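Local atomic coordinates of NAD-dependent epimerase/dehydratase (PDB entry 6DNT), a protein that probably interconverts UDP-N-acetylglucosamine and its C4 epimer with NAD as cofactor, and also binds UDP-N-acetylmuramic acid. Residues S227-G232 and E284-V289; G267-A272 and D317-K322. All coordinates share one frame; numbering follows the deposited sequence.

Contact 1: S227-G232 and E284-V289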
loop_
_atom_site.group_PDB
_atom_site.type_symbol
_atom_site.label_atom_id
_atom_site.label_comp_id
_atom_site.label_asym_id
_atom_site.label_seq_id
_atom_site.Cartn_x
_atom_site.Cartn_y
_atom_site.Cartn_z
ATOM N N SER A 227 27.317 -16.902 14.891
ATOM C CA SER A 227 26.975 -18.306 15.072
ATOM C C SER A 227 28.021 -19.202 14.418
ATOM O O SER A 227 28.528 -20.120 15.056
ATOM C CB SER A 227 25.583 -18.608 14.521
ATOM O OG SER A 227 25.180 -19.924 14.859
ATOM N N ALA A 228 28.391 -18.882 13.176
ATOM C CA ALA A 228 29.394 -19.667 12.447
ATOM C C ALA A 228 30.697 -19.755 13.245
ATOM O O ALA A 228 31.192 -20.857 13.499
ATOM C CB ALA A 228 29.647 -19.077 11.077
ATOM N N ILE A 229 31.203 -18.609 13.665
ATOM C CA ILE A 229 32.480 -18.537 14.373
ATOM C C ILE A 229 32.388 -19.315 15.689
ATOM O O ILE A 229 33.282 -20.103 16.005
ATOM C CB ILE A 229 32.952 -17.089 14.576
ATOM C CG1 ILE A 229 33.348 -16.453 13.237
ATOM C CG2 ILE A 229 34.117 -17.012 15.561
ATOM C CD1 ILE A 229 33.472 -14.945 13.291
ATOM N N LEU A 230 31.288 -19.157 16.426
ATOM C CA LEU A 230 31.121 -19.909 17.686
ATOM C C LEU A 230 31.022 -21.415 17.505
ATOM O O LEU A 230 31.436 -22.180 18.401
ATOM C CB LEU A 230 29.893 -19.407 18.465
ATOM C CG LEU A 230 30.008 -18.011 19.064
ATOM C CD1 LEU A 230 28.663 -17.589 19.650
ATOM C CD2 LEU A 230 31.099 -17.897 20.116
ATOM N N ASN A 231 30.481 -21.844 16.366
ATOM C CA ASN A 231 30.402 -23.248 16.006
ATOM C C ASN A 231 31.661 -23.776 15.311
ATOM O O ASN A 231 31.679 -24.933 14.912
ATOM C CB ASN A 231 29.197 -23.506 15.101
ATOM C CG ASN A 231 27.883 -23.540 15.862
ATOM O OD1 ASN A 231 27.794 -24.077 16.981
ATOM N ND2 ASN A 231 26.843 -23.017 15.240
ATOM N N GLY A 232 32.687 -22.939 15.171
ATOM C CA GLY A 232 33.961 -23.346 14.581
ATOM C C GLY A 232 33.909 -23.538 13.079
ATOM O O GLY A 232 34.657 -24.358 12.534
ATOM N N GLU A 284 35.690 -8.366 9.901
ATOM C CA GLU A 284 36.930 -8.061 10.632
ATOM C C GLU A 284 36.633 -7.733 12.076
ATOM O O GLU A 284 37.310 -8.215 12.979
ATOM C CB GLU A 284 37.665 -6.866 10.042
ATOM C CG GLU A 284 38.264 -7.087 8.679
ATOM C CD GLU A 284 38.916 -5.828 8.110
ATOM O OE1 GLU A 284 39.274 -5.877 6.915
ATOM O OE2 GLU A 284 39.083 -4.807 8.837
ATOM N N ILE A 285 35.636 -6.878 12.289
ATOM C CA ILE A 285 35.308 -6.432 13.635
ATOM C C ILE A 285 34.794 -7.587 14.490
ATOM O O ILE A 285 35.227 -7.747 15.625
ATOM C CB ILE A 285 34.301 -5.264 13.629
ATOM C CG1 ILE A 285 34.942 -4.025 13.016
ATOM C CG2 ILE A 285 33.825 -4.961 15.040
ATOM C CD1 ILE A 285 33.949 -2.919 12.706
ATOM N N ILE A 286 33.877 -8.389 13.951
ATOM C CA ILE A 286 33.343 -9.540 14.682
ATOM C C ILE A 286 34.452 -10.564 14.975
ATOM O O ILE A 286 34.514 -11.109 16.086
ATOM C CB ILE A 286 32.143 -10.183 13.945
ATOM C CG1 ILE A 286 30.939 -9.238 14.053
ATOM C CG2 ILE A 286 31.806 -11.554 14.531
ATOM C CD1 ILE A 286 29.715 -9.696 13.283
ATOM N N SER A 287 35.322 -10.815 13.997
ATOM C CA SER A 287 36.465 -11.713 14.211
ATOM C C SER A 287 37.389 -11.201 15.313
ATOM O O SER A 287 37.864 -11.998 16.119
ATOM C CB SER A 287 37.241 -11.932 12.917
ATOM O OG SER A 287 36.425 -12.611 11.982
ATOM N N ASP A 288 37.619 -9.894 15.361
ATOM C CA ASP A 288 38.423 -9.291 16.436
ATOM C C ASP A 288 37.773 -9.460 17.798
ATOM O O ASP A 288 38.433 -9.884 18.761
ATOM C CB ASP A 288 38.689 -7.809 16.172
ATOM C CG ASP A 288 39.669 -7.579 15.033
ATOM O OD1 ASP A 288 40.403 -8.522 14.663
ATOM O OD2 ASP A 288 39.718 -6.444 14.507
ATOM N N VAL A 289 36.475 -9.168 17.882
ATOM C CA VAL A 289 35.722 -9.344 19.125
ATOM C C VAL A 289 35.808 -10.798 19.623
ATOM O O VAL A 289 35.993 -11.032 20.814
ATOM C CB VAL A 289 34.242 -8.883 18.975
ATOM C CG1 VAL A 289 33.368 -9.388 20.115
ATOM C CG2 VAL A 289 34.173 -7.372 18.890
#
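A small, buried apolar contact joins the last turns of two helices, 221-230 and 279-289, where Ile229 meets Ile286 and Ser287. The approach is carried by a single methyl group. Ile229 CD1 lies 4.0 Å from Ile286 CG2 and equally 4.0 Å from Ser287 OG, so the end of one isoleucine rests against two consecutive residues of the facing helix. With CG1 beside the backbone N (chi1 -69°) and the arm extended at chi2 (165°), CD1 reaches a helix whose nearest CA, that of Ser287, is 7.9 Å from Ile229 CA. Ile286 answers with its branch methyl rather than its longer arm, and the two isoleucine side chains meet at a slant. The hydroxyl beside them is not left without a polar partner: Ser287 OG hydrogen-bonds to Phe283 O one turn back in its own helix, and Ile229 CD1 merely packs beside it. Beyond the pair, Ile286 also packs on Phe225 and Ile226, and Ile229 on Leu290 and Ser292. Just past Ile229 the first helix ends in a Schellman motif, with Gly232 at positive phi (73°) and its N bonded to Ile229 O at 3.0 Å. The side chain of Ile286 is about 10 Å from the bound UDP-N-acetylmuramic acid. Both helices probably belong to the smaller, C-terminal lobe, which in extended short-chain dehydrogenase/reductase epimerases binds the nucleotide-sugar.

Contact 2: G267-A272 and D317-K322; sequences GVINVA and DKISFK
With chi1 of Ile269 at -58° and chi2 nearly straight at 169°, CD1 is held out from the strand against Ile319, whose own chi1 of 58° wedges CG1 between backbone N and carbonyl carbon and turns CG2 to meet it. The setting is the Rossmann-type sheet: strand 267-271 runs parallel to strand 199-208, and the loop 317-322 packs beside it without any hydrogen bond between the two segments. The modelled gap from Ile269 CD1 to Ile319 CG2, 3.4 Å, is tighter than usual for carbons, and since Ile269 was refined in two conformers the exact closeness is doubtful. The same CD1 lies 4.3 Å from Lys318 CB; the rest of that lysine leads away, its NZ bonding to Asn315. Helix 250-262 joins in, with Ser260 against Ile319 and Leu259 against Phe321, while Lys318 O accepts a hydrogen bond from Ser263 OG just beyond that helix. The loop thus covers the seam between strand and helix. Val271, whose side chain is about 9 Å from the bound NAD, supplies the second apolar touch: its CG1 meets the Phe321 ring obliquely, 4.4 Å from CE2.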
loop_
_atom_site.group_PDB
_atom_site.type_symbol
_atom_site.label_atom_id
_atom_site.label_comp_id
_atom_site.label_asym_id
_atom_site.label_seq_id
_atom_site.Cartn_x
_atom_site.Cartn_y
_atom_site.Cartn_z
ATOM N N GLY A 267 3.874 10.733 11.788
ATOM C CA GLY A 267 4.517 10.577 10.485
ATOM C C GLY A 267 5.486 9.421 10.471
ATOM O O GLY A 267 5.356 8.490 11.268
ATOM N N VAL A 268 6.462 9.513 9.576
ATOM C CA VAL A 268 7.386 8.406 9.295
ATOM C C VAL A 268 8.811 8.870 9.572
ATOM O O VAL A 268 9.169 9.998 9.216
ATOM C CB VAL A 268 7.211 7.842 7.859
ATOM C CG1 VAL A 268 7.442 8.893 6.779
ATOM C CG2 VAL A 268 8.123 6.647 7.625
ATOM N N ILE A 269 9.598 8.022 10.238
ATOM C CA ILE A 269 10.968 8.366 10.644
ATOM C C ILE A 269 11.882 7.164 10.399
ATOM O O ILE A 269 11.549 6.055 10.783
ATOM C CB ILE A 269 11.047 8.729 12.147
ATOM C CG1 ILE A 269 10.116 9.898 12.492
ATOM C CG2 ILE A 269 12.470 9.076 12.548
ATOM C CD1 ILE A 269 9.967 10.117 13.985
ATOM N N ASN A 270 13.026 7.396 9.760
ATOM C CA ASN A 270 14.085 6.376 9.647
ATOM C C ASN A 270 14.727 6.125 11.011
ATOM O O ASN A 270 15.014 7.077 11.742
ATOM C CB ASN A 270 15.210 6.837 8.718
ATOM C CG ASN A 270 14.796 6.925 7.275
ATOM O OD1 ASN A 270 13.940 6.186 6.807
ATOM N ND2 ASN A 270 15.446 7.819 6.536
ATOM N N VAL A 271 14.989 4.869 11.355
ATOM C CA VAL A 271 15.729 4.568 12.576
ATOM C C VAL A 271 16.985 3.793 12.200
ATOM O O VAL A 271 16.923 2.655 11.741
ATOM C CB VAL A 271 14.903 3.808 13.637
ATOM C CG1 VAL A 271 15.628 3.862 14.984
ATOM C CG2 VAL A 271 13.527 4.428 13.773
ATOM N N ALA A 272 18.127 4.453 12.392
ATOM C CA ALA A 272 19.426 3.954 11.983
ATOM C C ALA A 272 20.477 4.863 12.619
ATOM O O ALA A 272 20.114 5.739 13.402
ATOM C CB ALA A 272 19.542 3.997 10.470
ATOM N N ASP A 317 15.296 13.856 15.270
ATOM C CA ASP A 317 15.044 15.039 16.094
ATOM C C ASP A 317 13.563 15.196 16.432
ATOM O O ASP A 317 13.234 15.700 17.509
ATOM C CB ASP A 317 15.536 16.329 15.399
ATOM C CG ASP A 317 17.016 16.294 15.047
ATOM O OD1 ASP A 317 17.742 15.404 15.535
ATOM O OD2 ASP A 317 17.457 17.158 14.253
ATOM N N LYS A 318 12.678 14.743 15.546
ATOM C CA LYS A 318 11.224 14.801 15.781
ATOM C C LYS A 318 10.756 14.016 16.996
ATOM O O LYS A 318 9.712 14.336 17.551
ATOM C CB LYS A 318 10.429 14.310 14.556
ATOM C CG LYS A 318 10.639 15.088 13.263
ATOM C CD LYS A 318 10.176 16.530 13.396
ATOM C CE LYS A 318 10.049 17.209 12.038
ATOM N NZ LYS A 318 11.364 17.317 11.352
ATOM N N ILE A 319 11.499 12.984 17.394
ATOM C CA ILE A 319 11.186 12.215 18.598
ATOM C C ILE A 319 12.255 12.377 19.688
ATOM O O ILE A 319 12.307 11.600 20.631
ATOM C CB ILE A 319 10.925 10.722 18.271
ATOM C CG1 ILE A 319 12.122 10.075 17.565
ATOM C CG2 ILE A 319 9.687 10.595 17.390
ATOM C CD1 ILE A 319 12.113 8.563 17.650
ATOM N N SER A 320 13.082 13.415 19.562
ATOM C CA SER A 320 14.186 13.685 20.487
ATOM C C SER A 320 15.080 12.468 20.752
ATOM O O SER A 320 15.473 12.219 21.889
ATOM C CB SER A 320 13.634 14.252 21.801
ATOM O OG SER A 320 12.807 15.378 21.536
ATOM N N PHE A 321 15.404 11.720 19.695
ATOM C CA PHE A 321 16.268 10.553 19.830
ATOM C C PHE A 321 17.640 10.775 19.195
ATOM O O PHE A 321 17.737 11.127 18.027
ATOM C CB PHE A 321 15.595 9.317 19.237
ATOM C CG PHE A 321 16.389 8.048 19.405
ATOM C CD1 PHE A 321 16.973 7.712 20.639
ATOM C CD2 PHE A 321 16.531 7.164 18.344
ATOM C CE1 PHE A 321 17.696 6.536 20.787
ATOM C CE2 PHE A 321 17.259 5.988 18.491
ATOM C CZ PHE A 321 17.826 5.670 19.714
ATOM N N LYS A 322 18.688 10.580 19.994
ATOM C CA LYS A 322 20.075 10.615 19.526
ATOM C C LYS A 322 20.671 9.248 19.845
ATOM O O LYS A 322 20.999 8.978 20.996
ATOM C CB LYS A 322 20.873 11.731 20.229
ATOM C CG LYS A 322 20.682 13.126 19.637
ATOM C CD LYS A 322 21.477 14.203 20.386
ATOM C CE LYS A 322 21.306 15.591 19.781
ATOM N NZ LYS A 322 22.054 16.650 20.512
#

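From the N terminus, the chain first supplies 227-232, at the end of a helix, then strand segment 267-272, then 284-289 on the next long helix, and finally the loop 317-322. Contact 1 closes a loop with 51 residues between its segments, and contact 2 one with 44. Because 267-272 falls within the first loop and 317-322 beyond it, the two closures cross. They are separate in space, about 16 Å apart at their nearest atoms. Contact 1 joins two helices on the nucleotide-sugar side of the fold, not in the binding site itself, whereas contact 2 ties a late loop back onto the NAD-binding sheet, so the chain passes back and forth between these regions.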